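Local coordinates for protein tubulin binding cofactor C (Leishmania major, PDB 5AJ8) that probably acts as a chaperone in tubulin folding and dimer assembly, this chain being its C-terminal beta-helical domain, at residues V60-H63 and Q64-L67; C154-A157 and R158-R162; T112-T115 and H116-V120; A130-E133 and Q134-V137. The protein carries 1 engineered substitution. All blocks are in the same frame, centred on the assembly; numbering follows the deposited sequence.

Contact 1: residues V60-H63 and Q64-L67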
loop_
_atom_site.group_PDB
_atom_site.type_symbol
_atom_site.label_atom_id
_atom_site.label_comp_id
_atom_site.label_asym_id
_atom_site.label_seq_id
_atom_site.Cartn_x
_atom_site.Cartn_y
_atom_site.Cartn_z
ATOM N N VAL A 60 -0.548 2.095 1.473
ATOM C CA VAL A 60 0.901 1.886 1.635
ATOM C C VAL A 60 1.725 2.893 0.827
ATOM O O VAL A 60 1.401 3.200 -0.344
ATOM C CB VAL A 60 1.296 0.431 1.221
ATOM C CG1 VAL A 60 0.891 0.131 -0.209
ATOM C CG2 VAL A 60 2.769 0.142 1.456
ATOM N N ALA A 61 2.767 3.407 1.467
ATOM C CA ALA A 61 3.824 4.117 0.788
ATOM C C ALA A 61 5.093 3.268 0.852
ATOM O O ALA A 61 5.398 2.705 1.911
ATOM C CB ALA A 61 4.057 5.479 1.430
ATOM N N CYS A 62 5.854 3.230 -0.247
ATOM C CA CYS A 62 7.041 2.395 -0.348
ATOM C C CYS A 62 7.917 2.769 -1.535
ATOM O O CYS A 62 7.517 3.566 -2.379
ATOM C CB CYS A 62 6.641 0.921 -0.422
ATOM S SG CYS A 62 5.497 0.533 -1.769
ATOM N N HIS A 63 9.136 2.241 -1.565
ATOM C CA HIS A 63 10.056 2.432 -2.697
ATOM C C HIS A 63 9.736 1.532 -3.894
ATOM O O HIS A 63 9.778 1.974 -5.080
ATOM C CB HIS A 63 11.478 2.134 -2.253
ATOM C CG HIS A 63 12.010 3.096 -1.272
ATOM N ND1 HIS A 63 13.338 3.115 -0.898
ATOM C CD2 HIS A 63 11.402 4.074 -0.564
ATOM C CE1 HIS A 63 13.518 4.054 0.013
ATOM N NE2 HIS A 63 12.359 4.650 0.229
ATOM N N GLN A 64 9.430 0.263 -3.587
ATOM C CA GLN A 64 8.949 -0.707 -4.571
ATOM C C GLN A 64 7.738 -1.450 -4.027
ATOM O O GLN A 64 7.667 -1.698 -2.830
ATOM C CB GLN A 64 10.038 -1.700 -4.929
ATOM C CG GLN A 64 11.290 -1.078 -5.520
ATOM C CD GLN A 64 12.345 -0.763 -4.486
ATOM O OE1 GLN A 64 12.288 -1.233 -3.365
ATOM N NE2 GLN A 64 13.286 0.079 -4.849
ATOM N N LEU A 65 6.792 -1.776 -4.906
ATOM C CA LEU A 65 5.588 -2.495 -4.543
ATOM C C LEU A 65 5.409 -3.675 -5.489
ATOM O O LEU A 65 5.412 -3.502 -6.700
ATOM C CB LEU A 65 4.350 -1.602 -4.596
ATOM C CG LEU A 65 2.995 -2.242 -4.252
ATOM C CD1 LEU A 65 2.998 -2.887 -2.885
ATOM C CD2 LEU A 65 1.859 -1.228 -4.324
ATOM N N ARG A 66 5.307 -4.874 -4.935
ATOM C CA ARG A 66 5.026 -6.051 -5.752
ATOM C C ARG A 66 3.898 -6.892 -5.162
ATOM O O ARG A 66 3.870 -7.176 -3.970
ATOM C CB ARG A 66 6.284 -6.892 -5.954
ATOM C CG ARG A 66 6.034 -8.121 -6.828
ATOM C CD ARG A 66 7.254 -8.511 -7.645
ATOM N NE ARG A 66 7.016 -9.655 -8.540
ATOM C CZ ARG A 66 7.857 -10.031 -9.504
ATOM N NH1 ARG A 66 8.983 -9.350 -9.741
ATOM N NH2 ARG A 66 7.596 -11.096 -10.233
ATOM N N LEU A 67 2.982 -7.302 -6.014
ATOM C CA LEU A 67 1.862 -8.146 -5.595
ATOM C C LEU A 67 1.802 -9.438 -6.424
ATOM O O LEU A 67 1.948 -9.412 -7.644
ATOM C CB LEU A 67 0.543 -7.393 -5.695
ATOM C CG LEU A 67 0.404 -6.188 -4.756
ATOM C CD1 LEU A 67 0.581 -4.906 -5.535
ATOM C CD2 LEU A 67 -0.954 -6.187 -4.093
#

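Contact 2: residues C154-A157 and R158-R162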
loop_
_atom_site.group_PDB
_atom_site.type_symbol
_atom_site.label_atom_id
_atom_site.label_comp_id
_atom_site.label_asym_id
_atom_site.label_seq_id
_atom_site.Cartn_x
_atom_site.Cartn_y
_atom_site.Cartn_z
ATOM N N CYS A 154 -7.127 -1.483 -12.779
ATOM C CA CYS A 154 -7.610 -0.203 -13.239
ATOM C C CYS A 154 -7.357 0.832 -12.154
ATOM O O CYS A 154 -6.877 0.492 -11.064
ATOM C CB CYS A 154 -9.098 -0.279 -13.610
ATOM S SG CYS A 154 -10.209 -0.568 -12.224
ATOM N N VAL A 155 -7.716 2.081 -12.449
ATOM C CA VAL A 155 -7.579 3.206 -11.536
ATOM C C VAL A 155 -8.955 3.541 -10.964
ATOM O O VAL A 155 -9.925 3.656 -11.687
ATOM C CB VAL A 155 -6.956 4.414 -12.268
ATOM C CG1 VAL A 155 -6.819 5.621 -11.340
ATOM C CG2 VAL A 155 -5.596 4.013 -12.832
ATOM N N LEU A 156 -9.036 3.639 -9.646
ATOM C CA LEU A 156 -10.257 3.987 -8.950
ATOM C C LEU A 156 -10.748 5.338 -9.381
ATOM O O LEU A 156 -9.951 6.264 -9.565
ATOM C CB LEU A 156 -10.003 4.067 -7.440
ATOM C CG LEU A 156 -9.807 2.735 -6.718
ATOM C CD1 LEU A 156 -9.114 2.926 -5.392
ATOM C CD2 LEU A 156 -11.146 2.045 -6.510
ATOM N N ALA A 157 -12.064 5.426 -9.566
ATOM C CA ALA A 157 -12.723 6.675 -9.848
ATOM C C ALA A 157 -12.813 7.430 -8.544
ATOM O O ALA A 157 -12.814 6.826 -7.476
ATOM C CB ALA A 157 -14.116 6.428 -10.438
ATOM N N ARG A 158 -12.880 8.758 -8.639
ATOM C CA ARG A 158 -13.002 9.637 -7.471
ATOM C C ARG A 158 -14.019 9.137 -6.456
ATOM O O ARG A 158 -13.707 9.018 -5.275
ATOM C CB ARG A 158 -13.387 11.057 -7.910
ATOM C CG ARG A 158 -12.359 11.754 -8.779
ATOM C CD ARG A 158 -12.892 13.065 -9.348
ATOM N NE ARG A 158 -12.097 13.479 -10.495
ATOM C CZ ARG A 158 -12.441 13.260 -11.755
ATOM N NH1 ARG A 158 -13.590 12.668 -12.048
ATOM N NH2 ARG A 158 -11.641 13.653 -12.725
ATOM N N GLU A 159 -15.222 8.821 -6.920
ATOM C CA GLU A 159 -16.312 8.390 -6.031
ATOM C C GLU A 159 -16.160 6.996 -5.440
ATOM O O GLU A 159 -16.888 6.614 -4.530
ATOM C CB GLU A 159 -17.676 8.475 -6.738
ATOM C CG GLU A 159 -17.876 7.505 -7.913
ATOM C CD GLU A 159 -17.620 8.126 -9.283
ATOM O OE1 GLU A 159 -17.022 9.226 -9.366
ATOM O OE2 GLU A 159 -18.028 7.500 -10.287
ATOM N N GLU A 160 -15.250 6.212 -5.979
ATOM C CA GLU A 160 -14.982 4.897 -5.430
ATOM C C GLU A 160 -13.817 4.963 -4.446
ATOM O O GLU A 160 -13.472 3.959 -3.861
ATOM C CB GLU A 160 -14.646 3.906 -6.554
ATOM C CG GLU A 160 -15.670 3.850 -7.678
ATOM C CD GLU A 160 -15.237 2.948 -8.832
ATOM O OE1 GLU A 160 -14.096 3.084 -9.343
ATOM O OE2 GLU A 160 -16.055 2.109 -9.241
ATOM N N GLU A 161 -13.203 6.120 -4.261
ATOM C CA GLU A 161 -12.093 6.205 -3.305
ATOM C C GLU A 161 -12.642 6.018 -1.892
ATOM O O GLU A 161 -13.673 6.539 -1.567
ATOM C CB GLU A 161 -11.300 7.521 -3.451
ATOM C CG GLU A 161 -10.354 7.509 -4.655
ATOM C CD GLU A 161 -9.719 8.879 -4.976
ATOM O OE1 GLU A 161 -9.865 9.855 -4.210
ATOM O OE2 GLU A 161 -9.060 8.982 -6.020
ATOM N N ARG A 162 -11.965 5.221 -1.085
ATOM C CA ARG A 162 -12.348 5.053 0.319
ATOM C C ARG A 162 -11.418 5.921 1.175
ATOM O O ARG A 162 -10.279 5.559 1.425
ATOM C CB ARG A 162 -12.251 3.594 0.706
ATOM C CG ARG A 162 -12.583 3.236 2.144
ATOM C CD ARG A 162 -12.228 1.756 2.294
ATOM N NE ARG A 162 -12.553 1.178 3.591
ATOM C CZ ARG A 162 -11.761 1.178 4.659
ATOM N NH1 ARG A 162 -10.563 1.796 4.647
ATOM N NH2 ARG A 162 -12.202 0.575 5.767
HETATM O O HOH W 1 -12.482 2.191 -11.158
HETATM O O HOH W 2 -8.007 7.395 -7.941
#

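Contact 3: residues T112-T115 and H116-V120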
loop_
_atom_site.group_PDB
_atom_site.type_symbol
_atom_site.label_atom_id
_atom_site.label_comp_id
_atom_site.label_asym_id
_atom_site.label_seq_id
_atom_site.Cartn_x
_atom_site.Cartn_y
_atom_site.Cartn_z
ATOM N N THR A 112 4.694 13.780 14.038
ATOM C CA THR A 112 3.494 13.928 13.237
ATOM C C THR A 112 3.854 14.863 12.090
ATOM O O THR A 112 4.744 15.697 12.250
ATOM C CB THR A 112 2.329 14.529 14.061
ATOM O OG1 THR A 112 2.663 15.854 14.482
ATOM C CG2 THR A 112 2.018 13.676 15.292
ATOM N N TYR A 113 3.187 14.712 10.946
ATOM C CA TYR A 113 3.394 15.595 9.803
ATOM C C TYR A 113 2.028 16.000 9.243
ATOM O O TYR A 113 1.039 15.269 9.382
ATOM C CB TYR A 113 4.291 14.931 8.745
ATOM C CG TYR A 113 5.636 14.464 9.281
ATOM C CD1 TYR A 113 6.697 15.339 9.436
ATOM C CD2 TYR A 113 5.822 13.159 9.649
ATOM C CE1 TYR A 113 7.915 14.912 9.956
ATOM C CE2 TYR A 113 7.007 12.718 10.169
ATOM C CZ TYR A 113 8.056 13.585 10.316
ATOM O OH TYR A 113 9.232 13.111 10.846
ATOM N N ALA A 114 1.970 17.176 8.630
ATOM C CA ALA A 114 0.705 17.789 8.255
ATOM C C ALA A 114 0.212 17.364 6.880
ATOM O O ALA A 114 -0.947 17.575 6.557
ATOM C CB ALA A 114 0.848 19.304 8.303
ATOM N N THR A 115 1.084 16.780 6.064
ATOM C CA THR A 115 0.703 16.323 4.714
ATOM C C THR A 115 1.285 14.937 4.399
ATOM O O THR A 115 2.214 14.450 5.075
ATOM C CB THR A 115 1.180 17.292 3.615
ATOM O OG1 THR A 115 2.611 17.226 3.511
ATOM C CG2 THR A 115 0.757 18.724 3.933
ATOM N N HIS A 116 0.731 14.307 3.375
ATOM C CA HIS A 116 1.189 12.994 3.000
ATOM C C HIS A 116 2.573 13.079 2.376
ATOM O O HIS A 116 3.410 12.222 2.622
ATOM C CB HIS A 116 0.181 12.308 2.068
ATOM C CG HIS A 116 -1.090 11.913 2.745
ATOM N ND1 HIS A 116 -2.167 12.767 2.872
ATOM C CD2 HIS A 116 -1.466 10.749 3.331
ATOM C CE1 HIS A 116 -3.149 12.143 3.502
ATOM N NE2 HIS A 116 -2.748 10.919 3.788
ATOM N N ALA A 117 2.833 14.129 1.605
ATOM C CA ALA A 117 4.170 14.348 1.010
ATOM C C ALA A 117 5.249 14.391 2.076
ATOM O O ALA A 117 6.289 13.781 1.905
ATOM C CB ALA A 117 4.209 15.627 0.173
ATOM N N GLU A 118 4.984 15.087 3.181
ATOM C CA GLU A 118 5.930 15.156 4.298
ATOM C C GLU A 118 6.162 13.795 4.930
ATOM O O GLU A 118 7.292 13.413 5.198
ATOM C CB GLU A 118 5.422 16.130 5.380
ATOM C CG GLU A 118 5.686 17.595 5.074
ATOM C CD GLU A 118 4.956 18.524 6.029
ATOM O OE1 GLU A 118 3.709 18.584 5.977
ATOM O OE2 GLU A 118 5.637 19.180 6.845
ATOM N N TRP A 119 5.080 13.074 5.195
ATOM C CA TRP A 119 5.179 11.710 5.739
ATOM C C TRP A 119 6.037 10.812 4.835
ATOM O O TRP A 119 6.932 10.093 5.290
ATOM C CB TRP A 119 3.788 11.065 5.846
ATOM C CG TRP A 119 3.125 11.213 7.155
ATOM C CD1 TRP A 119 2.233 12.171 7.523
ATOM C CD2 TRP A 119 3.295 10.366 8.288
ATOM N NE1 TRP A 119 1.844 11.978 8.826
ATOM C CE2 TRP A 119 2.479 10.871 9.314
ATOM C CE3 TRP A 119 4.081 9.244 8.543
ATOM C CZ2 TRP A 119 2.400 10.273 10.562
ATOM C CZ3 TRP A 119 4.011 8.660 9.781
ATOM C CH2 TRP A 119 3.187 9.171 10.776
ATOM N N VAL A 120 5.745 10.861 3.543
ATOM C CA VAL A 120 6.418 10.002 2.586
ATOM C C VAL A 120 7.890 10.420 2.414
ATOM O O VAL A 120 8.754 9.569 2.245
ATOM C CB VAL A 120 5.663 10.009 1.250
ATOM C CG1 VAL A 120 6.472 9.388 0.145
ATOM C CG2 VAL A 120 4.322 9.280 1.404
HETATM O O HOH W 3 0.661 13.171 11.536
HETATM O O HOH W 4 4.325 19.193 9.372
#

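Contact 4: residues A130-E133 and Q134-V137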
loop_
_atom_site.group_PDB
_atom_site.type_symbol
_atom_site.label_atom_id
_atom_site.label_comp_id
_atom_site.label_asym_id
_atom_site.label_seq_id
_atom_site.Cartn_x
_atom_site.Cartn_y
_atom_site.Cartn_z
ATOM N N ALA A 130 6.983 15.000 -5.671
ATOM C CA ALA A 130 6.212 15.528 -6.828
ATOM C C ALA A 130 6.119 14.536 -7.995
ATOM O O ALA A 130 5.037 14.299 -8.539
ATOM C CB ALA A 130 6.823 16.827 -7.329
ATOM N N ARG A 131 7.260 13.961 -8.350
ATOM C CA ARG A 131 7.393 13.021 -9.464
ATOM C C ARG A 131 6.786 11.648 -9.196
ATOM O O ARG A 131 6.392 10.968 -10.133
ATOM C CB ARG A 131 8.888 12.837 -9.754
ATOM C CG ARG A 131 9.263 12.198 -11.088
ATOM C CD ARG A 131 10.595 11.480 -11.008
ATOM N NE ARG A 131 10.594 10.289 -10.132
ATOM C CZ ARG A 131 11.572 9.939 -9.279
ATOM N NH1 ARG A 131 12.673 10.682 -9.151
ATOM N NH2 ARG A 131 11.455 8.829 -8.543
ATOM N N THR A 132 6.786 11.212 -7.936
ATOM C CA THR A 132 6.312 9.880 -7.560
ATOM C C THR A 132 4.839 9.747 -7.157
ATOM O O THR A 132 4.299 8.638 -7.216
ATOM C CB THR A 132 7.202 9.284 -6.452
ATOM O OG1 THR A 132 7.246 10.174 -5.322
ATOM C CG2 THR A 132 8.633 9.031 -7.005
ATOM N N GLU A 133 4.194 10.832 -6.733
ATOM C CA GLU A 133 2.834 10.698 -6.169
ATOM C C GLU A 133 1.882 9.956 -7.105
ATOM O O GLU A 133 1.057 9.164 -6.652
ATOM C CB GLU A 133 2.213 12.046 -5.747
ATOM C CG GLU A 133 0.862 11.855 -5.033
ATOM C CD GLU A 133 0.314 13.108 -4.360
ATOM O OE1 GLU A 133 0.809 14.204 -4.670
ATOM O OE2 GLU A 133 -0.613 12.991 -3.520
ATOM N N GLN A 134 2.024 10.233 -8.403
ATOM C CA GLN A 134 1.130 9.711 -9.438
ATOM C C GLN A 134 1.578 8.384 -10.068
ATOM O O GLN A 134 0.995 7.956 -11.047
ATOM C CB GLN A 134 0.857 10.803 -10.507
ATOM C CG GLN A 134 0.143 12.056 -9.920
ATOM C CD GLN A 134 -1.205 11.736 -9.226
ATOM O OE1 GLN A 134 -1.425 12.030 -8.033
ATOM N NE2 GLN A 134 -2.105 11.109 -9.977
ATOM N N ASN A 135 2.569 7.709 -9.489
ATOM C CA ASN A 135 2.961 6.382 -9.975
ATOM C C ASN A 135 1.873 5.319 -9.831
ATOM O O ASN A 135 1.894 4.320 -10.536
ATOM C CB ASN A 135 4.247 5.897 -9.298
ATOM C CG ASN A 135 5.490 6.620 -9.813
ATOM O OD1 ASN A 135 5.464 7.236 -10.881
ATOM N ND2 ASN A 135 6.574 6.540 -9.065
ATOM N N TYR A 136 0.899 5.548 -8.965
ATOM C CA TYR A 136 -0.194 4.581 -8.813
ATOM C C TYR A 136 -1.077 4.407 -10.067
ATOM O O TYR A 136 -1.796 3.427 -10.156
ATOM C CB TYR A 136 -1.069 4.931 -7.601
ATOM C CG TYR A 136 -1.948 6.106 -7.818
ATOM C CD1 TYR A 136 -1.498 7.382 -7.528
ATOM C CD2 TYR A 136 -3.234 5.965 -8.309
ATOM C CE1 TYR A 136 -2.291 8.477 -7.734
ATOM C CE2 TYR A 136 -4.033 7.079 -8.514
ATOM C CZ TYR A 136 -3.542 8.324 -8.213
ATOM O OH TYR A 136 -4.309 9.434 -8.412
ATOM N N VAL A 137 -1.079 5.361 -11.000
ATOM C CA VAL A 137 -1.918 5.230 -12.196
ATOM C C VAL A 137 -1.261 4.323 -13.239
ATOM O O VAL A 137 -1.893 3.955 -14.184
ATOM C CB VAL A 137 -2.327 6.579 -12.855
ATOM C CG1 VAL A 137 -2.970 7.511 -11.834
ATOM C CG2 VAL A 137 -1.144 7.254 -13.550
HETATM O O HOH W 5 3.530 12.421 -9.626
HETATM O O HOH W 6 4.031 9.913 -11.112
HETATM O O HOH W 7 8.832 8.101 -10.437
#

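Contact 1: residues V60-H63 and Q64-L67
C62 SG sits inside a sharp corner of the chain, 3.3 Å from Q64 O and 3.7 Å from L65 CB. With chi1 at 56° the sulfur stands between the backbone N and the carbonyl carbon, turned back over the bend toward the strand that follows. Beyond it V60 CG1 makes a looser apolar contact with L65 CD2, at 4.4 Å. The N-to-C directions of strands 60-62 and 64-67 differ by 123° where the polypeptide passes from one parallel sheet to the other, a corner of the parallel beta-helix expected for this family. L65 also packs on L50, M75 and V77 in the interior. On the outer side the Q64 chain bends at chi2 and folds back alongside H63: its CG lies 3.4 Å from H63 O, its CD 3.5 Å from H63 C and its OE1 3.6 Å from H63 CB. The H63 imidazole leads away instead, and its NE2 bonds to G124 O, while H63 O is taken by S81 OG. Sulfur and aliphatic groups, with Q64 O beside the sulfur, thus fill the inner angle of the corner, whereas the polar groups of H63 find their partners in other parts of the chain.

Contact 2: residues C154-A157 and R158-R162
E160 reaches back over A157, its CB starting 3.6 Å from A157 O and 4.0 Å from L156 CD2. CG, set beside the backbone N by a chi1 of -53°, passes 4.1 Å from A157 CB, and the chain then runs extended, carrying CD along the same methyl. At the tip OE1 accepts the backbone N-H of A157 at 3.1 Å in a nearly straight bond (169°), met on the anti side of the carboxylate and somewhat out of its plane. A water gives a second proton to OE1, at 2.6 Å, and another to V155 O; the other oxygen, OE2, has a long, weak ion pair with R92. The backbone answers the side chain: E160 N bonds to A157 O at 2.9 Å, from above the carbonyl plane, closing the 3-10 turn of 158-160 that follows strand 153-155. Next door, a second water links L156 O to E161 OE2, at 2.7 Å from the latter. Past this turn R162 meets the hydroxyls of Y76, Y59 and Y40, leading the chain back across the sheet. Gripped by an N-H and a water proton at the domain surface, OE1 probably belongs to an ionised carboxylate that ties its own turn shut.

Contact 3: residues T112-T115 and H116-V120
Two aromatic rings carry the apolar part: the edge of Y113 is set against the face of the W119 indole in a T-shaped stack, with the tyrosine and five-membered ring centroids 5.3 Å apart and their planes at 80°. Y113 CD2 stands over the middle of the indole, and Y113 CB adds a CH-pi contact, 4.0 Å from the centroid of the five-membered ring. The same CB also lies 3.7 Å from E118 CB, so that it touches two successive residues of the helix.

Direct polar contacts gather at T115, the N-cap of helix 116-122. A chi1 of 70° places OG1 between the backbone N and the carbonyl carbon, where it accepts the amide of E118 at 3.2 Å (162°), the standard capping bond that satisfies an N-H of the first turn. OG1 also lies 3.0 Å from E118 OE1, carried there by an extended E118 chain. T115 O in turn receives W119 N in the first alpha-helical bond, and at the indole edge it lies in the ring plane. The helix packs on the beta-helix through H116, A117 and V120, which touch W78, while H116 NE2 bonds to W99 O.

Water supplies the remaining bridges. One molecule accepts from Y113 N and from W119 NE1, at 3.2 Å from the latter, pinning the indole edge to the backbone before the cap. Another accepts from A114 N and donates to E118 OE2 at 2.8 Å.

Contact 4: residues A130-E133 and Q134-V137
N135 turns its CG beside its own backbone N (chi1 -74°), which brings the amide back against T132: N135 CG lies 3.5 Å from T132 O, and ND2 is 3.7 Å from T132 CA. The backbone draws the same two residues together in a 3-10-type turn after helix 129-132, N135 N giving its proton to T132 O at 3.0 Å (169°), from above the carbonyl plane. This tight winding continues through 135-137 toward strand 140-141, the last strand of one of the two sheets.

Water extends the grip of N135. One molecule donates to R131 O and to N135 OD1; another accepts from R131 NE, in the plane of the guanidinium, and from N135 ND2 at 3.1 Å. ND2 also bonds to C79 O, so the amide joins the turn to the sheet, while T132 OG1 is held by D128 O and W78 NE1.

E133 and Q134 run side by side in the same direction, carboxylate and amide planes 57° apart, and both end at R97: E133 OE2 through a salt bridge, Q134 OE1 through a hydrogen bond. E133 O meets the edge of the Y136 ring in its plane, 3.2 Å from CD1. V137 CG1 lies over one ring face, toward its rim, and Q134 NE2 donates to Y136 OH at 3.2 Å, the hydroxyl sitting somewhat out of the Q134 amide plane.

Contacts 1, 3, 4 and 2 follow one another along the chain in that order. Contact 1 lies in the beta-helix itself, its centre about 6 Å from that of the chain; contact 2 begins on its last strand, and contacts 3 and 4 lie on the helical segment that covers it. Contacts 1 and 3, centres about 17 Å apart, meet where A61 CB packs 3.8 Å from V120 CG2. Contacts 4 and 2, centres about 16 Å apart, meet through V155 CG2 and V137 CA at 3.9 Å. Strands 56-62 and 153-155 share a parallel sheet. Helices 116-122 and 129-132 are consecutive, with the centres of contacts 3 and 4 about 15 Å apart, and both rest on W78, clothing that sheet with a short helical layer.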